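PDB 6O0A: flavohemoglobin from Malassezia yamatoensis, which binds heme and FAD and probably detoxifies nitric oxide, as flavohemoglobins do by passing electrons from NAD(P)H through the flavin to the heme. Local coordinates for residues Gln181-Met189 with Ser317-Gly325; Thr275-Ala286 with Asn365-Phe376. One frame throughout, in Å; residues are numbered along the deposited sequence.

Contact 1 of 2, residues Gln181-Met189 with Ser317-Gly325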
ATOM      1  N   GLN A 181      12.288  -2.369  21.153  1.00 21.25           N
ATOM      2  CA  GLN A 181      12.767  -1.106  20.589  1.00 17.86           C
ATOM      3  C   GLN A 181      14.073  -1.393  19.859  1.00 20.44           C
ATOM      4  O   GLN A 181      15.089  -1.693  20.500  1.00 21.89           O
ATOM      5  CB  GLN A 181      12.971  -0.079  21.704  1.00 21.32           C
ATOM      6  CG  GLN A 181      13.333   1.327  21.229  1.00 20.38           C
ATOM      7  CD  GLN A 181      12.110   2.166  20.914  1.00 28.27           C
ATOM      8  OE1 GLN A 181      11.102   2.100  21.615  1.00 27.67           O
ATOM      9  NE2 GLN A 181      12.194   2.963  19.855  1.00 21.97           N
ATOM     10  N   VAL A 182      14.060  -1.321  18.523  1.00 13.95           N
ATOM     11  CA  VAL A 182      15.225  -1.749  17.752  1.00 15.94           C
ATOM     12  C   VAL A 182      16.059  -0.592  17.201  1.00 19.53           C
ATOM     13  O   VAL A 182      17.248  -0.796  16.902  1.00 17.16           O
ATOM     14  CB  VAL A 182      14.820  -2.710  16.608  1.00 15.90           C
ATOM     15  CG1 VAL A 182      14.212  -4.002  17.178  1.00 18.04           C
ATOM     16  CG2 VAL A 182      13.861  -2.051  15.643  1.00 15.74           C
ATOM     17  N   THR A 183      15.475   0.595  17.036  1.00 14.08           N
ATOM     18  CA  THR A 183      16.211   1.832  16.799  1.00 14.86           C
ATOM     19  C   THR A 183      15.580   2.911  17.672  1.00 15.40           C
ATOM     20  O   THR A 183      14.633   2.646  18.416  1.00 16.85           O
ATOM     21  CB  THR A 183      16.185   2.271  15.324  1.00 16.02           C
ATOM     22  OG1 THR A 183      14.856   2.669  14.965  1.00 13.47           O
ATOM     23  CG2 THR A 183      16.620   1.154  14.386  1.00 12.46           C
ATOM     24  N   LYS A 184      16.092   4.144  17.562  1.00 14.24           N
ATOM     25  CA  LYS A 184      15.543   5.247  18.352  1.00 17.13           C
ATOM     26  C   LYS A 184      14.059   5.456  18.092  1.00 16.48           C
ATOM     27  O   LYS A 184      13.365   6.006  18.960  1.00 18.15           O
ATOM     28  CB  LYS A 184      16.297   6.557  18.074  1.00 16.16           C
ATOM     29  CG  LYS A 184      16.073   7.124  16.676  1.00 19.55           C
ATOM     30  CD  LYS A 184      17.098   8.216  16.315  1.00 22.76           C
ATOM     31  CE  LYS A 184      16.772   9.542  16.959  1.00 26.24           C
ATOM     32  NZ  LYS A 184      17.719  10.615  16.512  1.00 27.30           N
ATOM     33  N   ASP A 185      13.549   5.036  16.932  1.00 12.97           N
ATOM     34  CA  ASP A 185      12.137   5.277  16.656  1.00 14.10           C
ATOM     35  C   ASP A 185      11.398   4.100  16.025  1.00 15.51           C
ATOM     36  O   ASP A 185      10.267   4.294  15.549  1.00 12.83           O
ATOM     37  CB  ASP A 185      11.963   6.526  15.766  1.00 20.96           C
ATOM     38  CG  ASP A 185      12.650   6.402  14.420  1.00 23.06           C
ATOM     39  OD1 ASP A 185      13.279   5.363  14.134  1.00 20.05           O
ATOM     40  OD2 ASP A 185      12.554   7.364  13.633  1.00 23.87           O
ATOM     41  N   VAL A 186      11.961   2.890  16.018  1.00 12.14           N
ATOM     42  CA  VAL A 186      11.289   1.729  15.439  1.00 12.04           C
ATOM     43  C   VAL A 186      11.077   0.678  16.519  1.00 10.53           C
ATOM     44  O   VAL A 186      12.010   0.339  17.260  1.00 11.66           O
ATOM     45  CB  VAL A 186      12.089   1.138  14.262  1.00  9.82           C
ATOM     46  CG1 VAL A 186      11.430  -0.136  13.780  1.00 11.03           C
ATOM     47  CG2 VAL A 186      12.179   2.164  13.131  1.00 12.67           C
ATOM     48  N   VAL A 187       9.857   0.140  16.590  1.00 12.11           N
ATOM     49  CA  VAL A 187       9.498  -0.909  17.538  1.00 11.29           C
ATOM     50  C   VAL A 187       9.064  -2.143  16.749  1.00 10.11           C
ATOM     51  O   VAL A 187       8.156  -2.069  15.912  1.00 12.49           O
ATOM     52  CB  VAL A 187       8.398  -0.441  18.507  1.00 12.59           C
ATOM     53  CG1 VAL A 187       8.035  -1.553  19.480  1.00 15.38           C
ATOM     54  CG2 VAL A 187       8.864   0.806  19.263  1.00 13.98           C
ATOM     55  N   ASP A 188       9.736  -3.261  17.015  1.00 11.85           N
ATOM     56  CA  ASP A 188       9.499  -4.556  16.382  1.00 11.52           C
ATOM     57  C   ASP A 188       8.525  -5.345  17.255  1.00 12.18           C
ATOM     58  O   ASP A 188       8.828  -5.636  18.424  1.00 12.93           O
ATOM     59  CB  ASP A 188      10.862  -5.255  16.239  1.00 11.88           C
ATOM     60  CG  ASP A 188      10.790  -6.622  15.569  1.00 16.62           C
ATOM     61  OD1 ASP A 188       9.703  -7.042  15.134  1.00 19.29           O
ATOM     62  OD2 ASP A 188      11.859  -7.286  15.476  1.00 18.64           O
ATOM     63  N   MET A 189       7.334  -5.642  16.715  1.00 11.25           N
ATOM     64  CA  MET A 189       6.212  -6.154  17.506  1.00  8.49           C
ATOM     65  C   MET A 189       5.762  -7.508  16.976  1.00 13.58           C
ATOM     66  O   MET A 189       5.572  -7.668  15.768  1.00 14.02           O
ATOM     67  CB  MET A 189       5.051  -5.157  17.460  1.00 11.04           C
ATOM     68  CG  MET A 189       5.505  -3.768  17.903  1.00 12.76           C
ATOM     69  SD  MET A 189       4.160  -2.554  17.829  1.00 16.53           S
ATOM     70  CE  MET A 189       3.140  -3.127  19.180  1.00 22.30           C
ATOM     71  N   SER A 317      22.139   6.421   9.577  1.00 14.46           N
ATOM     72  CA  SER A 317      23.353   5.874  10.178  1.00 16.98           C
ATOM     73  C   SER A 317      23.127   4.378  10.333  1.00 13.27           C
ATOM     74  O   SER A 317      21.997   3.904  10.271  1.00 14.10           O
ATOM     75  CB  SER A 317      23.639   6.500  11.543  1.00 14.91           C
ATOM     76  OG  SER A 317      22.657   6.058  12.479  1.00 14.70           O
ATOM     77  N   LEU A 318      24.200   3.628  10.589  1.00 13.74           N
ATOM     78  CA  LEU A 318      23.969   2.204  10.814  1.00 12.92           C
ATOM     79  C   LEU A 318      23.187   1.960  12.099  1.00 19.25           C
ATOM     80  O   LEU A 318      22.367   1.038  12.160  1.00 17.58           O
ATOM     81  CB  LEU A 318      25.286   1.445  10.838  1.00 13.97           C
ATOM     82  CG  LEU A 318      26.090   1.444   9.532  1.00 16.87           C
ATOM     83  CD1 LEU A 318      27.327   0.543   9.677  1.00 20.23           C
ATOM     84  CD2 LEU A 318      25.241   1.013   8.337  1.00 15.48           C
ATOM     85  N   ALA A 319      23.407   2.787  13.121  1.00 19.89           N
ATOM     86  CA  ALA A 319      22.657   2.634  14.364  1.00 21.50           C
ATOM     87  C   ALA A 319      21.164   2.818  14.145  1.00 16.95           C
ATOM     88  O   ALA A 319      20.352   2.201  14.844  1.00 19.75           O
ATOM     89  CB  ALA A 319      23.174   3.629  15.409  1.00 23.89           C
ATOM     90  N   GLU A 320      20.783   3.635  13.166  1.00 13.97           N
ATOM     91  CA  GLU A 320      19.389   3.918  12.869  1.00 14.52           C
ATOM     92  C   GLU A 320      18.811   3.032  11.771  1.00 13.90           C
ATOM     93  O   GLU A 320      17.643   3.205  11.411  1.00 21.10           O
ATOM     94  CB  GLU A 320      19.234   5.391  12.478  1.00 18.26           C
ATOM     95  CG  GLU A 320      19.423   6.363  13.625  1.00 21.99           C
ATOM     96  CD  GLU A 320      19.541   7.792  13.129  1.00 26.83           C
ATOM     97  OE1 GLU A 320      18.502   8.408  12.807  1.00 24.18           O
ATOM     98  OE2 GLU A 320      20.681   8.285  13.027  1.00 29.85           O
ATOM     99  N   ALA A 321      19.588   2.073  11.248  1.00 13.43           N
ATOM    100  CA  ALA A 321      19.099   1.176  10.210  1.00 11.87           C
ATOM    101  C   ALA A 321      18.256   0.067  10.828  1.00 15.54           C
ATOM    102  O   ALA A 321      18.810  -0.854  11.450  1.00 13.37           O
ATOM    103  CB  ALA A 321      20.275   0.572   9.435  1.00 10.69           C
ATOM    104  N   PRO A 322      16.931   0.101  10.692  1.00 15.19           N
ATOM    105  CA  PRO A 322      16.112  -0.912  11.370  1.00 13.58           C
ATOM    106  C   PRO A 322      16.320  -2.284  10.753  1.00 11.44           C
ATOM    107  O   PRO A 322      16.351  -2.428   9.532  1.00 12.04           O
ATOM    108  CB  PRO A 322      14.674  -0.411  11.170  1.00 15.84           C
ATOM    109  CG  PRO A 322      14.722   0.463   9.992  1.00 15.00           C
ATOM    110  CD  PRO A 322      16.116   1.051   9.914  1.00 12.21           C
ATOM    111  N   LEU A 323      16.504  -3.281  11.615  1.00 13.81           N
ATOM    112  CA  LEU A 323      16.559  -4.688  11.223  1.00 14.48           C
ATOM    113  C   LEU A 323      17.776  -5.011  10.361  1.00 15.75           C
ATOM    114  O   LEU A 323      17.797  -6.038   9.674  1.00 13.43           O
ATOM    115  CB  LEU A 323      15.272  -5.103  10.500  1.00 15.12           C
ATOM    116  CG  LEU A 323      14.010  -4.757  11.302  1.00 16.05           C
ATOM    117  CD1 LEU A 323      12.772  -5.257  10.556  1.00 20.19           C
ATOM    118  CD2 LEU A 323      14.079  -5.341  12.711  1.00 21.08           C
ATOM    119  N   ARG A 324      18.800  -4.159  10.390  1.00 13.13           N
ATOM    120  CA  ARG A 324      19.985  -4.419   9.567  1.00 13.01           C
ATOM    121  C   ARG A 324      20.652  -5.736   9.933  1.00 17.04           C
ATOM    122  O   ARG A 324      21.043  -6.506   9.045  1.00 14.34           O
ATOM    123  CB  ARG A 324      20.988  -3.274   9.695  1.00 12.00           C
ATOM    124  CG  ARG A 324      22.349  -3.581   9.072  1.00 12.06           C
ATOM    125  CD  ARG A 324      23.123  -2.287   8.808  1.00 12.29           C
ATOM    126  NE  ARG A 324      24.423  -2.573   8.211  1.00 14.83           N
ATOM    127  CZ  ARG A 324      25.515  -2.817   8.923  1.00 20.50           C
ATOM    128  NH1 ARG A 324      25.457  -2.811  10.247  1.00 21.57           N
ATOM    129  NH2 ARG A 324      26.673  -3.068   8.311  1.00 18.68           N
ATOM    130  N   GLY A 325      20.817  -6.006  11.230  1.00 15.71           N
ATOM    131  CA  GLY A 325      21.483  -7.239  11.623  1.00 16.90           C
ATOM    132  C   GLY A 325      20.788  -8.466  11.070  1.00 17.31           C
ATOM    133  O   GLY A 325      21.431  -9.368  10.526  1.00 19.26           O
TER
HETATM  134  O   HOH W   1      20.449  -0.476  15.597  1.00 47.34           O
HETATM  135  O   HOH W   2      15.243   4.089  12.660  1.00 18.86           O
HETATM  136  O   HOH W   3      18.568   4.334  16.351  1.00 19.98           O
HETATM  137  O   HOH W   4      17.686  11.063  13.756  1.00 30.44           O

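Contact 2 of 2, residues Thr275-Ala286 with Asn365-Phe376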
ATOM      1  N   THR A 275       9.925 -12.435 -12.939  1.00 61.43           N
ATOM      2  CA  THR A 275       9.329 -12.526 -14.268  1.00 63.81           C
ATOM      3  C   THR A 275       9.708 -13.827 -14.964  1.00 61.94           C
ATOM      4  O   THR A 275       8.890 -14.406 -15.687  1.00 66.70           O
ATOM      5  CB  THR A 275       9.753 -11.329 -15.121  1.00 62.49           C
ATOM      6  OG1 THR A 275      11.144 -11.443 -15.442  1.00 64.22           O
ATOM      7  CG2 THR A 275       9.510 -10.024 -14.367  1.00 60.27           C
ATOM      8  N   ASP A 276      10.932 -14.297 -14.768  1.00 58.19           N
ATOM      9  CA  ASP A 276      11.387 -15.563 -15.319  1.00 61.13           C
ATOM     10  C   ASP A 276      12.177 -16.292 -14.243  1.00 60.36           C
ATOM     11  O   ASP A 276      12.575 -15.683 -13.243  1.00 58.17           O
ATOM     12  CB  ASP A 276      12.221 -15.358 -16.595  1.00 69.82           C
ATOM     13  CG  ASP A 276      13.559 -14.700 -16.334  1.00 74.08           C
ATOM     14  OD1 ASP A 276      14.496 -15.401 -15.889  1.00 71.57           O
ATOM     15  OD2 ASP A 276      13.677 -13.483 -16.601  1.00 77.91           O
ATOM     16  N   PRO A 277      12.398 -17.602 -14.402  1.00 63.38           N
ATOM     17  CA  PRO A 277      12.962 -18.391 -13.290  1.00 62.34           C
ATOM     18  C   PRO A 277      14.331 -17.939 -12.796  1.00 59.67           C
ATOM     19  O   PRO A 277      14.669 -18.227 -11.641  1.00 63.22           O
ATOM     20  CB  PRO A 277      13.028 -19.811 -13.870  1.00 65.10           C
ATOM     21  CG  PRO A 277      11.947 -19.843 -14.886  1.00 66.57           C
ATOM     22  CD  PRO A 277      11.931 -18.473 -15.500  1.00 65.78           C
ATOM     23  N   ASN A 278      15.133 -17.251 -13.609  1.00 51.27           N
ATOM     24  CA  ASN A 278      16.506 -16.941 -13.220  1.00 50.80           C
ATOM     25  C   ASN A 278      16.829 -15.449 -13.235  1.00 45.70           C
ATOM     26  O   ASN A 278      18.006 -15.085 -13.121  1.00 45.91           O
ATOM     27  CB  ASN A 278      17.490 -17.690 -14.125  1.00 52.42           C
ATOM     28  N   SER A 279      15.832 -14.580 -13.358  1.00 45.47           N
ATOM     29  CA  SER A 279      16.109 -13.152 -13.463  1.00 48.55           C
ATOM     30  C   SER A 279      16.704 -12.618 -12.159  1.00 43.29           C
ATOM     31  O   SER A 279      16.259 -12.999 -11.071  1.00 39.31           O
ATOM     32  CB  SER A 279      14.832 -12.384 -13.811  1.00 50.92           C
ATOM     33  OG  SER A 279      13.747 -12.783 -12.990  1.00 56.24           O
ATOM     34  N   PRO A 280      17.700 -11.738 -12.232  1.00 42.29           N
ATOM     35  CA  PRO A 280      18.263 -11.157 -11.009  1.00 38.66           C
ATOM     36  C   PRO A 280      17.303 -10.161 -10.386  1.00 36.15           C
ATOM     37  O   PRO A 280      16.434  -9.591 -11.050  1.00 34.61           O
ATOM     38  CB  PRO A 280      19.544 -10.461 -11.489  1.00 38.18           C
ATOM     39  CG  PRO A 280      19.566 -10.606 -12.993  1.00 43.91           C
ATOM     40  CD  PRO A 280      18.222 -11.076 -13.436  1.00 43.68           C
ATOM     41  N   LEU A 281      17.472  -9.958  -9.077  1.00 28.14           N
ATOM     42  CA  LEU A 281      16.646  -9.040  -8.307  1.00 25.84           C
ATOM     43  C   LEU A 281      17.511  -7.944  -7.697  1.00 23.48           C
ATOM     44  O   LEU A 281      18.584  -8.218  -7.149  1.00 26.53           O
ATOM     45  CB  LEU A 281      15.889  -9.765  -7.181  1.00 29.26           C
ATOM     46  CG  LEU A 281      14.846 -10.824  -7.543  1.00 40.97           C
ATOM     47  CD1 LEU A 281      14.358 -11.509  -6.277  1.00 37.61           C
ATOM     48  CD2 LEU A 281      13.678 -10.210  -8.301  1.00 43.72           C
ATOM     49  N   VAL A 282      17.038  -6.705  -7.785  1.00 20.58           N
ATOM     50  CA  VAL A 282      17.690  -5.571  -7.142  1.00 16.19           C
ATOM     51  C   VAL A 282      16.660  -4.962  -6.209  1.00 17.58           C
ATOM     52  O   VAL A 282      15.573  -4.570  -6.651  1.00 22.19           O
ATOM     53  CB  VAL A 282      18.217  -4.544  -8.162  1.00 18.72           C
ATOM     54  CG1 VAL A 282      18.937  -3.404  -7.444  1.00 23.43           C
ATOM     55  CG2 VAL A 282      19.164  -5.211  -9.166  1.00 20.03           C
ATOM     56  N   LEU A 283      16.975  -4.929  -4.916  1.00 15.98           N
ATOM     57  CA  LEU A 283      16.051  -4.442  -3.897  1.00 16.08           C
ATOM     58  C   LEU A 283      16.645  -3.173  -3.299  1.00 14.79           C
ATOM     59  O   LEU A 283      17.744  -3.209  -2.727  1.00 17.37           O
ATOM     60  CB  LEU A 283      15.812  -5.507  -2.825  1.00 15.96           C
ATOM     61  CG  LEU A 283      15.477  -6.910  -3.355  1.00 16.49           C
ATOM     62  CD1 LEU A 283      15.295  -7.885  -2.194  1.00 21.78           C
ATOM     63  CD2 LEU A 283      14.211  -6.880  -4.217  1.00 17.44           C
ATOM     64  N   ILE A 284      15.932  -2.057  -3.435  1.00 13.77           N
ATOM     65  CA  ILE A 284      16.440  -0.747  -3.034  1.00 14.79           C
ATOM     66  C   ILE A 284      15.458  -0.145  -2.038  1.00 17.52           C
ATOM     67  O   ILE A 284      14.269   0.004  -2.348  1.00 17.33           O
ATOM     68  CB  ILE A 284      16.630   0.179  -4.242  1.00 15.10           C
ATOM     69  CG1 ILE A 284      17.630  -0.440  -5.232  1.00 16.28           C
ATOM     70  CG2 ILE A 284      17.062   1.559  -3.783  1.00 18.77           C
ATOM     71  CD1 ILE A 284      17.882   0.406  -6.475  1.00 20.51           C
ATOM     72  N   CYS A 285      15.946   0.217  -0.850  1.00 13.23           N
ATOM     73  CA  CYS A 285      15.040   0.706   0.180  1.00 12.22           C
ATOM     74  C   CYS A 285      15.683   1.812   1.007  1.00 13.05           C
ATOM     75  O   CYS A 285      16.903   2.000   1.012  1.00 14.59           O
ATOM     76  CB  CYS A 285      14.564  -0.430   1.108  1.00 12.69           C
ATOM     77  SG  CYS A 285      15.881  -1.235   2.041  1.00 15.34           S
ATOM     78  N   ALA A 286      14.830   2.548   1.719  1.00 13.86           N
ATOM     79  CA  ALA A 286      15.271   3.583   2.639  1.00 10.12           C
ATOM     80  C   ALA A 286      14.473   3.464   3.925  1.00 10.99           C
ATOM     81  O   ALA A 286      13.263   3.224   3.892  1.00 13.88           O
ATOM     82  CB  ALA A 286      15.088   4.989   2.054  1.00 14.92           C
ATOM     83  N   ASN A 365      17.258  -7.643 -17.850  1.00 32.98           N
ATOM     84  CA  ASN A 365      16.329  -8.655 -17.363  1.00 32.77           C
ATOM     85  C   ASN A 365      16.146  -8.618 -15.849  1.00 35.84           C
ATOM     86  O   ASN A 365      15.413  -9.451 -15.307  1.00 35.96           O
ATOM     87  CB  ASN A 365      16.788 -10.052 -17.806  1.00 40.18           C
ATOM     88  CG  ASN A 365      18.060 -10.498 -17.117  1.00 42.51           C
ATOM     89  OD1 ASN A 365      18.954  -9.693 -16.850  1.00 44.44           O
ATOM     90  ND2 ASN A 365      18.147 -11.789 -16.822  1.00 43.48           N
ATOM     91  N   ALA A 366      16.771  -7.668 -15.159  1.00 29.62           N
ATOM     92  CA  ALA A 366      16.588  -7.531 -13.719  1.00 29.14           C
ATOM     93  C   ALA A 366      15.262  -6.856 -13.406  1.00 31.58           C
ATOM     94  O   ALA A 366      14.821  -5.952 -14.122  1.00 33.13           O
ATOM     95  CB  ALA A 366      17.725  -6.721 -13.102  1.00 25.98           C
ATOM     96  N   SER A 367      14.617  -7.313 -12.337  1.00 29.60           N
ATOM     97  CA  SER A 367      13.525  -6.571 -11.726  1.00 25.01           C
ATOM     98  C   SER A 367      14.103  -5.746 -10.591  1.00 21.12           C
ATOM     99  O   SER A 367      14.972  -6.215  -9.846  1.00 24.76           O
ATOM    100  CB  SER A 367      12.434  -7.503 -11.197  1.00 28.02           C
ATOM    101  OG  SER A 367      11.824  -8.239 -12.244  1.00 30.99           O
ATOM    102  N   VAL A 368      13.646  -4.502 -10.482  1.00 19.67           N
ATOM    103  CA  VAL A 368      14.102  -3.588  -9.442  1.00 20.20           C
ATOM    104  C   VAL A 368      12.911  -3.225  -8.574  1.00 18.52           C
ATOM    105  O   VAL A 368      11.881  -2.774  -9.088  1.00 25.65           O
ATOM    106  CB  VAL A 368      14.736  -2.319 -10.036  1.00 21.20           C
ATOM    107  CG1 VAL A 368      15.216  -1.418  -8.926  1.00 19.58           C
ATOM    108  CG2 VAL A 368      15.876  -2.679 -10.987  1.00 18.80           C
ATOM    109  N   PHE A 369      13.059  -3.404  -7.264  1.00 16.66           N
ATOM    110  CA  PHE A 369      12.022  -3.093  -6.287  1.00 16.68           C
ATOM    111  C   PHE A 369      12.456  -1.898  -5.442  1.00 23.22           C
ATOM    112  O   PHE A 369      13.595  -1.855  -4.969  1.00 20.41           O
ATOM    113  CB  PHE A 369      11.753  -4.308  -5.392  1.00 17.46           C
ATOM    114  CG  PHE A 369      10.870  -4.011  -4.218  1.00 18.93           C
ATOM    115  CD1 PHE A 369       9.498  -3.899  -4.376  1.00 22.13           C
ATOM    116  CD2 PHE A 369      11.412  -3.843  -2.949  1.00 17.78           C
ATOM    117  CE1 PHE A 369       8.684  -3.620  -3.291  1.00 20.72           C
ATOM    118  CE2 PHE A 369      10.595  -3.569  -1.849  1.00 18.44           C
ATOM    119  CZ  PHE A 369       9.233  -3.458  -2.022  1.00 16.90           C
ATOM    120  N   LEU A 370      11.554  -0.929  -5.259  1.00 16.17           N
ATOM    121  CA  LEU A 370      11.821   0.264  -4.460  1.00 17.45           C
ATOM    122  C   LEU A 370      10.847   0.352  -3.295  1.00 15.93           C
ATOM    123  O   LEU A 370       9.640   0.177  -3.470  1.00 17.10           O
ATOM    124  CB  LEU A 370      11.679   1.549  -5.284  1.00 18.59           C
ATOM    125  CG  LEU A 370      12.384   1.611  -6.631  1.00 23.52           C
ATOM    126  CD1 LEU A 370      12.027   2.919  -7.338  1.00 22.07           C
ATOM    127  CD2 LEU A 370      13.889   1.476  -6.423  1.00 25.04           C
ATOM    128  N   CYS A 371      11.362   0.674  -2.115  1.00 15.43           N
ATOM    129  CA  CYS A 371      10.470   0.995  -1.007  1.00 15.67           C
ATOM    130  C   CYS A 371      11.142   2.026  -0.116  1.00 17.91           C
ATOM    131  O   CYS A 371      12.177   1.742   0.488  1.00 15.31           O
ATOM    132  CB  CYS A 371      10.113  -0.250  -0.207  1.00 15.61           C
ATOM    133  SG  CYS A 371       8.818   0.080   0.969  1.00 19.15           S
ATOM    134  N   GLY A 372      10.547   3.204  -0.031  1.00 21.10           N
ATOM    135  CA  GLY A 372      11.066   4.265   0.796  1.00 22.54           C
ATOM    136  C   GLY A 372      10.109   5.431   0.760  1.00 21.91           C
ATOM    137  O   GLY A 372       9.006   5.330   0.220  1.00 22.08           O
ATOM    138  N   PRO A 373      10.511   6.566   1.328  1.00 25.34           N
ATOM    139  CA  PRO A 373       9.675   7.767   1.229  1.00 24.39           C
ATOM    140  C   PRO A 373       9.392   8.102  -0.227  1.00 23.44           C
ATOM    141  O   PRO A 373      10.160   7.757  -1.126  1.00 24.31           O
ATOM    142  CB  PRO A 373      10.527   8.848   1.906  1.00 25.69           C
ATOM    143  CG  PRO A 373      11.424   8.093   2.828  1.00 27.72           C
ATOM    144  CD  PRO A 373      11.752   6.813   2.087  1.00 20.58           C
ATOM    145  N   LEU A 374       8.257   8.766  -0.457  1.00 26.89           N
ATOM    146  CA  LEU A 374       7.852   9.094  -1.819  1.00 27.99           C
ATOM    147  C   LEU A 374       8.974   9.798  -2.577  1.00 30.74           C
ATOM    148  O   LEU A 374       9.299   9.429  -3.712  1.00 30.52           O
ATOM    149  CB  LEU A 374       6.585   9.952  -1.788  1.00 32.41           C
ATOM    150  CG  LEU A 374       5.970  10.276  -3.154  1.00 40.41           C
ATOM    151  CD1 LEU A 374       5.707   9.003  -3.957  1.00 40.84           C
ATOM    152  CD2 LEU A 374       4.695  11.090  -2.996  1.00 39.55           C
ATOM    153  N   LYS A 375       9.597  10.800  -1.948  1.00 28.92           N
ATOM    154  CA  LYS A 375      10.657  11.559  -2.605  1.00 30.51           C
ATOM    155  C   LYS A 375      11.824  10.655  -2.981  1.00 28.33           C
ATOM    156  O   LYS A 375      12.326  10.704  -4.111  1.00 31.92           O
ATOM    157  CB  LYS A 375      11.130  12.692  -1.692  1.00 35.17           C
ATOM    158  CG  LYS A 375      12.214  13.578  -2.287  1.00 43.15           C
ATOM    159  CD  LYS A 375      12.786  14.514  -1.231  1.00 48.31           C
ATOM    160  CE  LYS A 375      13.857  15.426  -1.807  1.00 51.67           C
ATOM    161  NZ  LYS A 375      13.311  16.323  -2.866  1.00 59.52           N
ATOM    162  N   PHE A 376      12.265   9.818  -2.038  1.00 26.09           N
ATOM    163  CA  PHE A 376      13.311   8.835  -2.316  1.00 28.14           C
ATOM    164  C   PHE A 376      12.957   7.976  -3.525  1.00 26.85           C
ATOM    165  O   PHE A 376      13.770   7.802  -4.440  1.00 25.04           O
ATOM    166  CB  PHE A 376      13.526   7.962  -1.080  1.00 23.49           C
ATOM    167  CG  PHE A 376      14.438   6.785  -1.305  1.00 18.35           C
ATOM    168  CD1 PHE A 376      15.814   6.942  -1.233  1.00 19.17           C
ATOM    169  CD2 PHE A 376      13.922   5.519  -1.555  1.00 24.26           C
ATOM    170  CE1 PHE A 376      16.662   5.864  -1.420  1.00 24.24           C
ATOM    171  CE2 PHE A 376      14.776   4.425  -1.748  1.00 21.16           C
ATOM    172  CZ  PHE A 376      16.141   4.601  -1.676  1.00 20.97           C
TER
HETATM  173  O   HOH W   5      12.767  -9.208 -14.296  1.00 46.19           O
HETATM  174  O   HOH W   6      19.721 -13.938 -15.411  1.00 50.54           O

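Contact 1 of 2, residues Gln181-Met189 with Ser317-Gly325
Val182 meets Leu323 across the seam between the two halves of the reductase module: the turn joining antiparallel strands 171-181 and 186-193 of the FAD-binding barrel faces the loop that leads from parallel strand 308-315 of the nucleotide-binding domain into helix 324-332. The touch is light, with Val182 CG2 4.4 Å from Leu323 CD2. Thr183, by contrast, is buried, and its two branches divide the work. OG1, set between the backbone N and the carbonyl carbon (chi1 68°), meets a water, which donates to Asp185 OD1 and Glu320 O. CG2 instead points into the type I turn Leu318-Ala321 and the residue after it, reaching Pro322 CA at 3.7 Å and Glu320 O at 3.8 Å. No direct hydrogen bond joins the two segments; waters bridge their polar groups, and a second molecule accepts from Lys184 N and donates to Ala319 O. Lys184 brings CD to 3.8 Å from Glu320 OE1; the bend at chi3 (-78°) then sets the course of CE and NZ. The ammonium stops short of a salt bridge, Lys184 NZ lying 4.4 Å from Glu320 OE1, and one water accepts from NZ and donates to OE1. The carboxylate is steadied from its own loop, where Ser317 OG donates to Glu320 OE2 and in turn accepts from Glu320 N, an ST motif. Farther along, on the strand, Val186 crosses Pro322 at about a right angle, both methyls touching CB, while Ile288 packs against the two residues. Asp188 is committed to a salt bridge with Arg235, on strand 234-239 of the same barrel. What it offers this seam is a van der Waals flank, its OD2 4.0 Å from Leu323 CD2.

Contact 2 of 2, residues Thr275-Ala286 with Asn365-Phe376
Ile284 and Leu370 lie side by side at the apolar centre, pointing the same way from neighbouring parallel strands, with Ile284 CB 3.7 Å from Leu370 CD2. With CG1 beside the backbone N (chi1 -60°), Ile284 reaches back through CD1 to Val368 CG1, while CG2 meets Phe376 CZ. On the reverse face Leu283 CD2 packs against Phe369 CB. At the C-terminal end of the pair, Ala286 CB stands over the centre of the Phe376 ring in a CH-pi contact, 3.6 Å from the centroid. A ladder of six backbone hydrogen bonds runs from Ser367 N-Pro280 O to Ala286 N-Cys371 O; near its middle, Phe369 N donates to Val282 O at 2.8 Å. At the opposite end Pro280 CD packs against the Asn365 amide, the side chains crossing at about a right angle. Here the edge turns polar: one water joins Thr275 OG1, Asn365 O and Ser367 OG, the last also bonded to Leu273 O. In this Rossmann-like nucleotide-binding domain strand 281-286 runs between 308-315 and 367-371. Helix 290-302 covers the face of Leu281, Cys285 and Phe369, where Phe296 meets Phe369 edge-to-face, and helix 374-386 covers that of Ile284, Val368 and Leu370.

How the contacts relate
Contact 2 lies within one domain and is mostly buried, while contact 1 is a partly buried seam between two domains, and their chemistry follows that difference. In 275-286 with 365-376, neighbouring strands share a continuous run of backbone bonds, and water enters at the polar end. In 181-189 with 317-325, loops and a strand end meet without any direct hydrogen bond; small apolar touches and bridging waters do the joining. Both use the same parallel sheet: contact 2 pairs two of its inner strands, and contact 1 uses the loop following strand 308-315, which flanks 281-286. Their centres are about 22 Å apart, and the side chains of Val186 in contact 1 and Cys371 in contact 2 each lie about 7 Å from the bound FAD.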